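Local coordinates for protein oligopeptide ABC transporter OppAIV (Borrelia burgdorferi B31, PDB 4GL8) that probably binds oligopeptides outside the inner membrane and delivers them to an ABC transporter for uptake, at residues F128-K133 with Q442-S447. Residues are numbered along the deposited sequence; the frame is centred on the assembly and turned at random.
Sequences FVNMIK and QTENTS
A single amide-to-amide hydrogen bond, N130 to N445, carries this small surface contact, which joins the first turn of helix 129-135 to the loop between helices 435-438 and 456-466. The helix belongs with the lobe of the five-stranded antiparallel sheet, the loop with the lobe holding strand 422-428, so the bond crosses between the lobes of the binding protein. Only 96 Å² is buried between the two segments, and the nearest CA atoms, those of N130 and N445, stay 7.7 Å apart. N130 ND2 donates an N-H to N445 OD1 at 2.9 Å, with a nearly straight N-H...O angle of 165°. The acceptor lies almost in the amide plane of N130, whereas the donor is tilted 25° from the carbonyl plane of N445, the two amides being turned 64° against each other. In each asparagine CG sits beside its own backbone N, which sends the amides toward each other. E444 adds looser packing: its O and CG pass N130 ND2 at 3.7 and 3.9 Å. Both bridging amides are held at their other ends. K133 NZ reaches N130 OD1 at 2.9 Å, and N445 ND2 donates to the backbone oxygen of S439. Two residues before N130, F128 packs on a modified side chain of the bound peptide, so the helix start lies near the binding site. The chemistry is a chain of hydrogen bonds from lysine through two amides to a backbone carbonyl; the ammonium of K133 beside N130 OD1 would probably polarise that amide and strengthen its N-H as a donor, giving a directional but slender link between lobes, consistent with a closed, peptide-bound state.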
loop_
_atom_site.group_PDB
_atom_site.type_symbol
_atom_site.label_atom_id
_atom_site.label_comp_id
_atom_site.label_asym_id
_atom_site.label_seq_id
_atom_site.Cartn_x
_atom_site.Cartn_y
_atom_site.Cartn_z
ATOM N N PHE A 128 -2.905 -5.304 -9.967
ATOM C CA PHE A 128 -1.915 -5.961 -9.077
ATOM C C PHE A 128 -1.599 -7.373 -9.480
ATOM O O PHE A 128 -0.791 -8.053 -8.837
ATOM C CB PHE A 128 -2.401 -5.975 -7.605
ATOM C CG PHE A 128 -1.557 -5.135 -6.674
ATOM C CD1 PHE A 128 -0.162 -5.328 -6.595
ATOM C CD2 PHE A 128 -2.141 -4.181 -5.847
ATOM C CE1 PHE A 128 0.616 -4.557 -5.731
ATOM C CE2 PHE A 128 -1.369 -3.418 -4.990
ATOM C CZ PHE A 128 0.004 -3.609 -4.922
ATOM N N VAL A 129 -2.216 -7.819 -10.563
ATOM C CA VAL A 129 -2.031 -9.178 -11.056
ATOM C C VAL A 129 -0.550 -9.606 -11.174
ATOM O O VAL A 129 -0.240 -10.794 -11.050
ATOM C CB VAL A 129 -2.768 -9.365 -12.404
ATOM C CG1 VAL A 129 -2.013 -8.693 -13.561
ATOM C CG2 VAL A 129 -2.996 -10.845 -12.672
ATOM N N ASN A 130 0.355 -8.667 -11.420
ATOM C CA ASN A 130 1.795 -9.022 -11.508
ATOM C C ASN A 130 2.391 -9.619 -10.247
ATOM O O ASN A 130 3.299 -10.440 -10.306
ATOM C CB ASN A 130 2.635 -7.836 -11.953
ATOM C CG ASN A 130 2.575 -7.646 -13.436
ATOM O OD1 ASN A 130 2.022 -8.488 -14.155
ATOM N ND2 ASN A 130 3.164 -6.583 -13.918
ATOM N N MET A 131 1.848 -9.231 -9.106
ATOM C CA MET A 131 2.245 -9.835 -7.841
ATOM C C MET A 131 1.935 -11.352 -7.794
ATOM O O MET A 131 2.773 -12.149 -7.364
ATOM C CB MET A 131 1.561 -9.102 -6.713
ATOM C CG MET A 131 1.876 -9.678 -5.348
ATOM S SD MET A 131 1.365 -8.548 -4.052
ATOM C CE MET A 131 2.506 -7.229 -4.354
ATOM N N ILE A 132 0.765 -11.755 -8.272
ATOM C CA ILE A 132 0.435 -13.163 -8.370
ATOM C C ILE A 132 1.321 -13.912 -9.376
ATOM O O ILE A 132 1.785 -14.997 -9.085
ATOM C CB ILE A 132 -1.035 -13.401 -8.766
ATOM C CG1 ILE A 132 -1.979 -12.650 -7.854
ATOM C CG2 ILE A 132 -1.377 -14.879 -8.662
ATOM C CD1 ILE A 132 -1.711 -12.931 -6.387
ATOM N N LYS A 133 1.507 -13.332 -10.559
ATOM C CA LYS A 133 2.294 -13.934 -11.641
ATOM C C LYS A 133 3.771 -14.132 -11.301
ATOM O O LYS A 133 4.394 -15.093 -11.738
ATOM C CB LYS A 133 2.193 -13.070 -12.903
ATOM C CG LYS A 133 0.788 -13.032 -13.486
ATOM C CD LYS A 133 0.499 -11.828 -14.378
ATOM C CE LYS A 133 1.444 -11.715 -15.544
ATOM N NZ LYS A 133 1.314 -10.381 -16.183
ATOM N N GLN A 442 10.477 -2.053 -11.348
ATOM C CA GLN A 442 10.670 -2.968 -12.476
ATOM C C GLN A 442 9.847 -2.460 -13.638
ATOM O O GLN A 442 8.732 -2.008 -13.442
ATOM C CB GLN A 442 10.177 -4.389 -12.211
ATOM C CG GLN A 442 10.917 -5.177 -11.175
ATOM C CD GLN A 442 10.243 -6.522 -10.844
ATOM O OE1 GLN A 442 10.074 -6.879 -9.676
ATOM N NE2 GLN A 442 9.835 -7.244 -11.866
ATOM N N THR A 443 10.373 -2.587 -14.847
ATOM C CA THR A 443 9.758 -2.012 -16.053
ATOM C C THR A 443 8.258 -2.219 -16.105
ATOM O O THR A 443 7.507 -1.298 -16.377
ATOM C CB THR A 443 10.414 -2.611 -17.332
ATOM O OG1 THR A 443 11.795 -2.212 -17.367
ATOM C CG2 THR A 443 9.693 -2.127 -18.633
ATOM N N GLU A 444 7.821 -3.434 -15.824
ATOM C CA GLU A 444 6.409 -3.794 -16.010
ATOM C C GLU A 444 5.478 -3.239 -14.945
ATOM O O GLU A 444 4.276 -3.314 -15.129
ATOM C CB GLU A 444 6.233 -5.324 -16.117
ATOM C CG GLU A 444 6.895 -6.136 -14.997
ATOM C CD GLU A 444 8.419 -6.282 -15.146
ATOM O OE1 GLU A 444 8.984 -5.871 -16.189
ATOM O OE2 GLU A 444 9.072 -6.811 -14.220
ATOM N N ASN A 445 6.017 -2.694 -13.843
ATOM C CA ASN A 445 5.166 -2.250 -12.711
ATOM C C ASN A 445 5.131 -0.741 -12.459
ATOM O O ASN A 445 4.644 -0.289 -11.416
ATOM C CB ASN A 445 5.590 -2.934 -11.394
ATOM C CG ASN A 445 5.565 -4.465 -11.458
ATOM O OD1 ASN A 445 4.611 -5.075 -11.901
ATOM N ND2 ASN A 445 6.608 -5.078 -10.945
ATOM N N THR A 446 5.639 0.045 -13.402
ATOM C CA THR A 446 5.899 1.469 -13.143
ATOM C C THR A 446 4.618 2.306 -13.093
ATOM O O THR A 446 4.660 3.511 -12.826
ATOM C CB THR A 446 6.872 2.020 -14.206
ATOM O OG1 THR A 446 6.352 1.775 -15.519
ATOM C CG2 THR A 446 8.214 1.306 -14.091
ATOM N N SER A 447 3.482 1.668 -13.374
ATOM C CA SER A 447 2.185 2.181 -12.916
ATOM C C SER A 447 2.224 2.666 -11.462
ATOM O O SER A 447 1.559 3.648 -11.115
ATOM C CB SER A 447 1.094 1.121 -13.036
ATOM O OG SER A 447 0.557 1.192 -14.313
#